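Local coordinates for protein phytoene synthase (Enterococcus hirae, PDB 5IYS) that probably joins two farnesyl diphosphate molecules head to head, as a dehydrosqualene synthase of the squalene/phytoene synthase family, at residues K41-R54 and D86-F99. Sequence-based numbering, arbitrary orientation.
With FPS (S-[(2E,6E)-3,7,11-trimethyldodeca-2,6,10-trienyl] trihydrogen thiodiphosphate), chain H; FPS (S-[(2E,6E)-3,7,11-trimethyldodeca-2,6,10-trienyl] trihydrogen thiodiphosphate), chain G.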
loop_
_atom_site.group_PDB
_atom_site.type_symbol
_atom_site.label_atom_id
_atom_site.label_comp_id
_atom_site.label_asym_id
_atom_site.label_seq_id
_atom_site.Cartn_x
_atom_site.Cartn_y
_atom_site.Cartn_z
ATOM N N LYS A 41 -5.102 -18.104 1.314
ATOM C CA LYS A 41 -4.177 -17.022 0.978
ATOM C C LYS A 41 -4.849 -15.669 1.082
ATOM O O LYS A 41 -4.292 -14.724 1.652
ATOM C CB LYS A 41 -3.561 -17.242 -0.415
ATOM C CG LYS A 41 -2.435 -18.272 -0.371
ATOM C CD LYS A 41 -1.837 -18.501 -1.753
ATOM C CE LYS A 41 -0.474 -19.197 -1.652
ATOM N NZ LYS A 41 -0.031 -19.539 -3.051
ATOM N N ALA A 42 -6.099 -15.583 0.641
ATOM C CA ALA A 42 -6.795 -14.320 0.781
ATOM C C ALA A 42 -6.946 -13.932 2.263
ATOM O O ALA A 42 -6.726 -12.788 2.653
ATOM C CB ALA A 42 -8.173 -14.391 0.080
ATOM N N GLN A 43 -7.313 -14.879 3.104
ATOM C CA GLN A 43 -7.515 -14.554 4.531
ATOM C C GLN A 43 -6.186 -14.143 5.154
ATOM O O GLN A 43 -6.137 -13.320 6.043
ATOM C CB GLN A 43 -7.985 -15.819 5.255
ATOM C CG GLN A 43 -9.419 -16.203 4.876
ATOM C CD GLN A 43 -9.804 -17.523 5.518
ATOM O OE1 GLN A 43 -9.220 -18.560 5.222
ATOM N NE2 GLN A 43 -10.730 -17.467 6.454
ATOM N N SER A 44 -5.098 -14.718 4.659
ATOM C CA SER A 44 -3.754 -14.380 5.127
ATOM C C SER A 44 -3.426 -12.937 4.752
ATOM O O SER A 44 -2.923 -12.195 5.578
ATOM C CB SER A 44 -2.716 -15.343 4.549
ATOM O OG SER A 44 -2.971 -16.686 4.983
ATOM N N VAL A 45 -3.741 -12.528 3.534
ATOM C CA VAL A 45 -3.579 -11.120 3.171
ATOM C C VAL A 45 -4.404 -10.226 4.095
ATOM O O VAL A 45 -3.983 -9.114 4.429
ATOM C CB VAL A 45 -4.022 -10.860 1.725
ATOM C CG1 VAL A 45 -3.950 -9.355 1.410
ATOM C CG2 VAL A 45 -3.071 -11.612 0.701
ATOM N N TYR A 46 -5.650 -10.614 4.358
ATOM C CA TYR A 46 -6.487 -9.764 5.211
ATOM C C TYR A 46 -5.861 -9.558 6.588
ATOM O O TYR A 46 -6.038 -8.508 7.187
ATOM C CB TYR A 46 -7.888 -10.394 5.336
ATOM C CG TYR A 46 -8.583 -10.708 4.021
ATOM C CD1 TYR A 46 -8.309 -9.994 2.866
ATOM C CD2 TYR A 46 -9.627 -11.644 3.982
ATOM C CE1 TYR A 46 -8.967 -10.312 1.635
ATOM C CE2 TYR A 46 -10.334 -11.891 2.802
ATOM C CZ TYR A 46 -9.968 -11.263 1.633
ATOM O OH TYR A 46 -10.673 -11.576 0.490
ATOM N N ALA A 47 -5.269 -10.601 7.165
ATOM C CA ALA A 47 -4.586 -10.449 8.440
ATOM C C ALA A 47 -3.473 -9.410 8.323
ATOM O O ALA A 47 -3.231 -8.652 9.262
ATOM C CB ALA A 47 -4.009 -11.822 8.916
ATOM N N VAL A 48 -2.685 -9.496 7.253
ATOM C CA VAL A 48 -1.580 -8.548 7.067
ATOM C C VAL A 48 -2.107 -7.135 6.863
ATOM O O VAL A 48 -1.605 -6.201 7.482
ATOM C CB VAL A 48 -0.748 -8.898 5.789
ATOM C CG1 VAL A 48 0.240 -7.756 5.478
ATOM C CG2 VAL A 48 0.004 -10.186 6.054
ATOM N N TYR A 49 -3.210 -7.014 6.131
ATOM C CA TYR A 49 -3.894 -5.732 5.973
ATOM C C TYR A 49 -4.293 -5.140 7.331
ATOM O O TYR A 49 -4.054 -3.951 7.605
ATOM C CB TYR A 49 -5.168 -5.893 5.130
ATOM C CG TYR A 49 -5.852 -4.566 4.892
ATOM C CD1 TYR A 49 -6.753 -4.048 5.834
ATOM C CD2 TYR A 49 -5.437 -3.740 3.850
ATOM C CE1 TYR A 49 -7.251 -2.748 5.686
ATOM C CE2 TYR A 49 -5.944 -2.464 3.688
ATOM C CZ TYR A 49 -6.848 -1.978 4.619
ATOM O OH TYR A 49 -7.343 -0.691 4.482
ATOM N N ALA A 50 -4.902 -5.978 8.164
ATOM C CA ALA A 50 -5.306 -5.569 9.515
ATOM C C ALA A 50 -4.145 -5.003 10.340
ATOM O O ALA A 50 -4.326 -4.064 11.113
ATOM C CB ALA A 50 -5.955 -6.754 10.252
ATOM N N PHE A 51 -3.018 -5.696 10.346
ATOM C CA PHE A 51 -1.846 -5.203 11.060
ATOM C C PHE A 51 -1.447 -3.832 10.513
ATOM O O PHE A 51 -1.295 -2.875 11.288
ATOM C CB PHE A 51 -0.685 -6.186 10.953
ATOM C CG PHE A 51 0.638 -5.595 11.378
ATOM C CD1 PHE A 51 1.390 -4.853 10.474
ATOM C CD2 PHE A 51 1.089 -5.733 12.689
ATOM C CE1 PHE A 51 2.627 -4.296 10.848
ATOM C CE2 PHE A 51 2.331 -5.188 13.085
ATOM C CZ PHE A 51 3.068 -4.432 12.166
ATOM N N CYS A 52 -1.375 -3.709 9.187
ATOM C CA CYS A 52 -0.987 -2.419 8.585
ATOM C C CYS A 52 -1.973 -1.289 8.921
ATOM O O CYS A 52 -1.593 -0.135 9.190
ATOM C CB CYS A 52 -0.874 -2.565 7.070
ATOM S SG CYS A 52 0.501 -3.633 6.553
ATOM N N ARG A 53 -3.247 -1.572 8.687
ATOM C CA ARG A 53 -4.314 -0.583 8.928
ATOM C C ARG A 53 -4.288 -0.103 10.375
ATOM O O ARG A 53 -4.426 1.100 10.638
ATOM C CB ARG A 53 -5.679 -1.202 8.580
ATOM C CG ARG A 53 -6.914 -0.283 8.584
ATOM C CD ARG A 53 -6.685 1.179 8.182
ATOM N NE ARG A 53 -6.519 1.384 6.744
ATOM C CZ ARG A 53 -6.089 2.511 6.185
ATOM N NH1 ARG A 53 -5.740 3.559 6.932
ATOM N NH2 ARG A 53 -6.012 2.592 4.866
ATOM N N ARG A 54 -4.021 -1.012 11.308
ATOM C CA ARG A 54 -3.980 -0.630 12.729
ATOM C C ARG A 54 -2.809 0.295 13.030
ATOM O O ARG A 54 -2.992 1.369 13.627
ATOM C CB ARG A 54 -3.955 -1.857 13.659
ATOM C CG ARG A 54 -3.668 -1.474 15.108
ATOM C CD ARG A 54 -3.548 -2.685 16.047
ATOM N NE ARG A 54 -4.774 -3.471 16.081
ATOM C CZ ARG A 54 -4.888 -4.647 16.692
ATOM N NH1 ARG A 54 -3.881 -5.146 17.409
ATOM N NH2 ARG A 54 -6.045 -5.287 16.631
ATOM N N ASP A 86 -4.581 -11.729 20.876
ATOM C CA ASP A 86 -5.197 -10.572 20.208
ATOM C C ASP A 86 -5.543 -11.052 18.785
ATOM O O ASP A 86 -4.746 -11.766 18.195
ATOM C CB ASP A 86 -4.146 -9.451 20.117
ATOM C CG ASP A 86 -4.518 -8.359 19.111
ATOM O OD1 ASP A 86 -4.692 -8.622 17.896
ATOM O OD2 ASP A 86 -4.547 -7.187 19.523
ATOM N N PRO A 87 -6.742 -10.737 18.278
ATOM C CA PRO A 87 -7.228 -11.377 17.047
ATOM C C PRO A 87 -6.260 -11.254 15.872
ATOM O O PRO A 87 -6.126 -12.203 15.101
ATOM C CB PRO A 87 -8.522 -10.628 16.707
ATOM C CG PRO A 87 -8.661 -9.530 17.712
ATOM C CD PRO A 87 -7.687 -9.746 18.826
ATOM N N VAL A 88 -5.712 -10.052 15.675
ATOM C CA VAL A 88 -4.835 -9.793 14.549
ATOM C C VAL A 88 -3.557 -10.584 14.694
ATOM O O VAL A 88 -3.129 -11.248 13.762
ATOM C CB VAL A 88 -4.525 -8.286 14.390
ATOM C CG1 VAL A 88 -3.487 -8.047 13.277
ATOM C CG2 VAL A 88 -5.785 -7.525 14.035
ATOM N N TRP A 89 -3.038 -10.648 15.912
ATOM C CA TRP A 89 -1.803 -11.390 16.162
ATOM C C TRP A 89 -2.014 -12.897 16.116
ATOM O O TRP A 89 -1.174 -13.610 15.565
ATOM C CB TRP A 89 -1.187 -10.982 17.512
ATOM C CG TRP A 89 -0.549 -9.620 17.450
ATOM C CD1 TRP A 89 -0.976 -8.490 18.075
ATOM C CD2 TRP A 89 0.593 -9.238 16.660
ATOM N NE1 TRP A 89 -0.143 -7.436 17.778
ATOM C CE2 TRP A 89 0.812 -7.864 16.882
ATOM C CE3 TRP A 89 1.431 -9.923 15.771
ATOM C CZ2 TRP A 89 1.896 -7.179 16.309
ATOM C CZ3 TRP A 89 2.489 -9.246 15.174
ATOM C CH2 TRP A 89 2.693 -7.873 15.418
ATOM N N ARG A 90 -3.200 -13.356 16.522
ATOM C CA ARG A 90 -3.521 -14.790 16.439
ATOM C C ARG A 90 -3.683 -15.233 14.971
ATOM O O ARG A 90 -3.130 -16.270 14.547
ATOM C CB ARG A 90 -4.776 -15.157 17.252
ATOM C CG ARG A 90 -4.523 -15.241 18.793
ATOM C CD ARG A 90 -5.747 -15.724 19.524
ATOM N NE ARG A 90 -6.951 -15.000 19.132
ATOM C CZ ARG A 90 -7.582 -14.115 19.902
ATOM N NH1 ARG A 90 -7.138 -13.880 21.124
ATOM N NH2 ARG A 90 -8.672 -13.485 19.460
ATOM N N ALA A 91 -4.359 -14.409 14.175
ATOM C CA ALA A 91 -4.448 -14.695 12.728
ATOM C C ALA A 91 -3.053 -14.662 12.107
ATOM O O ALA A 91 -2.684 -15.559 11.341
ATOM C CB ALA A 91 -5.359 -13.649 12.031
ATOM N N LEU A 92 -2.251 -13.652 12.457
ATOM C CA LEU A 92 -0.880 -13.616 11.947
ATOM C C LEU A 92 -0.028 -14.798 12.358
ATOM O O LEU A 92 0.761 -15.290 11.551
ATOM C CB LEU A 92 -0.148 -12.306 12.261
ATOM C CG LEU A 92 -0.606 -11.056 11.493
ATOM C CD1 LEU A 92 0.131 -9.882 12.133
ATOM C CD2 LEU A 92 -0.316 -11.208 9.979
ATOM N N SER A 93 -0.210 -15.305 13.572
ATOM C CA SER A 93 0.510 -16.510 13.979
ATOM C C SER A 93 0.217 -17.692 13.056
ATOM O O SER A 93 1.106 -18.484 12.723
ATOM C CB SER A 93 0.136 -16.902 15.410
ATOM O OG SER A 93 1.012 -17.917 15.874
ATOM N N VAL A 94 -1.042 -17.874 12.674
ATOM C CA VAL A 94 -1.363 -18.908 11.676
ATOM C C VAL A 94 -0.702 -18.722 10.310
ATOM O O VAL A 94 -0.169 -19.669 9.705
ATOM C CB VAL A 94 -2.902 -19.024 11.474
ATOM C CG1 VAL A 94 -3.206 -20.006 10.347
ATOM C CG2 VAL A 94 -3.581 -19.461 12.750
ATOM N N VAL A 95 -0.670 -17.474 9.839
ATOM C CA VAL A 95 0.020 -17.186 8.593
ATOM C C VAL A 95 1.514 -17.499 8.701
ATOM O O VAL A 95 2.086 -18.129 7.803
ATOM C CB VAL A 95 -0.229 -15.721 8.131
ATOM C CG1 VAL A 95 0.391 -15.499 6.769
ATOM C CG2 VAL A 95 -1.759 -15.411 8.047
ATOM N N PHE A 96 2.145 -17.012 9.769
ATOM C CA PHE A 96 3.567 -17.285 10.022
ATOM C C PHE A 96 3.855 -18.780 10.235
ATOM O O PHE A 96 4.904 -19.272 9.804
ATOM C CB PHE A 96 4.081 -16.519 11.247
ATOM C CG PHE A 96 4.621 -15.135 10.931
ATOM C CD1 PHE A 96 3.766 -14.136 10.497
ATOM C CD2 PHE A 96 5.997 -14.875 10.966
ATOM C CE1 PHE A 96 4.218 -12.842 10.244
ATOM C CE2 PHE A 96 6.501 -13.585 10.627
ATOM C CZ PHE A 96 5.601 -12.572 10.267
ATOM N N ASP A 97 2.885 -19.533 10.744
ATOM C CA ASP A 97 3.021 -20.994 10.823
ATOM C C ASP A 97 3.002 -21.678 9.461
ATOM O O ASP A 97 3.555 -22.793 9.312
ATOM C CB ASP A 97 1.903 -21.621 11.654
ATOM C CG ASP A 97 2.121 -21.489 13.149
ATOM O OD1 ASP A 97 3.192 -21.009 13.596
ATOM O OD2 ASP A 97 1.180 -21.853 13.886
ATOM N N ASN A 98 2.216 -21.110 8.548
ATOM C CA ASN A 98 1.894 -21.770 7.281
ATOM C C ASN A 98 2.791 -21.380 6.115
ATOM O O ASN A 98 2.816 -22.076 5.106
ATOM C CB ASN A 98 0.433 -21.512 6.871
ATOM C CG ASN A 98 -0.589 -22.256 7.752
ATOM O OD1 ASN A 98 -0.257 -23.131 8.552
ATOM N ND2 ASN A 98 -1.852 -21.852 7.631
ATOM N N PHE A 99 3.348 -20.171 6.157
ATOM C CA PHE A 99 4.167 -19.639 5.058
ATOM C C PHE A 99 5.460 -19.098 5.663
ATOM O O PHE A 99 5.462 -18.748 6.839
ATOM C CB PHE A 99 3.417 -18.502 4.352
ATOM C CG PHE A 99 2.169 -18.965 3.642
ATOM C CD1 PHE A 99 2.240 -19.493 2.363
ATOM C CD2 PHE A 99 0.927 -18.871 4.260
ATOM C CE1 PHE A 99 1.079 -19.931 1.717
ATOM C CE2 PHE A 99 -0.211 -19.341 3.642
ATOM C CZ PHE A 99 -0.133 -19.877 2.374
HETATM C C1 FPS H . -2.152 4.102 3.156
HETATM S S1 FPS H . -1.220 5.491 2.591
HETATM C C2 FPS H . -1.443 3.466 4.326
HETATM C C3 FPS H . -0.289 2.779 4.246
HETATM C C4 FPS H . 0.508 2.637 2.977
HETATM C C5 FPS H . 0.250 2.164 5.518
HETATM C C6 FPS H . -0.546 0.926 5.927
HETATM C C7 FPS H . -0.753 -0.002 4.742
HETATM C C8 FPS H . -1.956 -0.527 4.469
HETATM C C10 FPS H . -2.066 -1.388 3.233
HETATM C C9 FPS H . -3.164 -0.192 5.303
HETATM C C11 FPS H . -1.844 -2.858 3.508
HETATM C C12 FPS H . -2.414 -3.528 2.265
HETATM C C13 FPS H . -2.391 -4.855 2.043
HETATM C C14 FPS H . -1.805 -5.842 3.006
HETATM C C15 FPS H . -2.971 -5.365 0.761
HETATM P PA FPS H . -2.137 6.963 3.668
HETATM O O1A FPS H . -1.969 6.689 5.117
HETATM O O2A FPS H . -1.438 8.368 3.310
HETATM O O3A FPS H . -3.639 7.123 3.079
HETATM P PB FPS H . -5.020 6.745 3.777
HETATM O O1B FPS H . -5.745 8.055 3.936
HETATM O O2B FPS H . -4.865 6.094 5.134
HETATM O O3B FPS H . -5.728 5.791 2.838
HETATM C C1 FPS G . -3.226 1.977 0.254
HETATM S S1 FPS G . -3.979 1.243 1.658
HETATM C C2 FPS G . -1.988 1.119 0.062
HETATM C C3 FPS G . -0.802 1.580 -0.372
HETATM C C4 FPS G . -0.627 3.025 -0.737
HETATM C C5 FPS G . 0.387 0.654 -0.537
HETATM C C6 FPS G . 0.131 -0.804 -0.158
HETATM C C7 FPS G . 1.246 -1.654 -0.734
HETATM C C8 FPS G . 1.030 -2.891 -1.216
HETATM C C10 FPS G . 2.242 -3.687 -1.648
HETATM C C9 FPS G . -0.338 -3.528 -1.273
HETATM C C11 FPS G . 2.054 -4.139 -3.099
HETATM C C12 FPS G . 3.161 -5.093 -3.516
HETATM C C13 FPS G . 3.080 -6.442 -3.452
HETATM C C14 FPS G . 4.235 -7.285 -3.927
HETATM C C15 FPS G . 1.847 -7.145 -2.948
HETATM P PA FPS G . -5.978 1.737 1.793
HETATM O O1A FPS G . -6.736 0.709 2.511
HETATM O O2A FPS G . -5.911 3.021 2.776
HETATM O O3A FPS G . -6.659 2.254 0.445
HETATM P PB FPS G . -6.517 3.844 0.144
HETATM O O1B FPS G . -7.728 4.587 0.637
HETATM O O2B FPS G . -6.278 3.889 -1.347
HETATM O O3B FPS G . -5.330 4.489 0.827
#
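Asp86 OD2 accepts a hydrogen bond from Arg54 NH1 (3.0 Å, 151°), part of a salt bridge between segment 41-54 of helix 39-60 and the start of helix 87-98 in the all-helical fold of the squalene/phytoene synthases. The donor comes in on the syn side, with the guanidinium and carboxylate planes steeply inclined. OD1 turns back as the N-cap, accepting from Trp89 N and, weakly, Val88 N. The same acid thus starts its own helix and holds the arginine, whose chain runs extended and then bends at chi3 (-61°). That bend lays the guanidinium with one face over Val88 CB, and NH2 passes 3.4 Å from Val88 CG2.

The axes of the two short helical segments cross at -135°, 9.1 Å apart. Val88 is a knob in a hole formed by Ala47, Ala50, Phe51 and Arg54. Next along, where both helices carry small side chains, Ala47 CB lies 3.9 Å from Ala91 CB and touches one methyl of Leu92, while the other methyl, CD1, rests on Phe51 CB. Phe51 CE2 comes 3.6 Å from Trp89 CH2, the rings steeply inclined; Gln74 takes the indole N-H.

The inner side of segment 41-54 faces the two bound thiodiphosphate ligands. There Arg53 NH1 donates a hydrogen bond to O2B of the FPS of chain H, and Arg53 NE donates one to Tyr49 OH in the guanidinium plane. At the far end, Val95 CG2 packs 3.5 Å from Ser44 OG, itself hydrogen-bonded to Arg40 O, and the Lys41 and Phe99 side chains cross at about a right angle, with Lys41 CE 3.8 Å from Phe99 CE1.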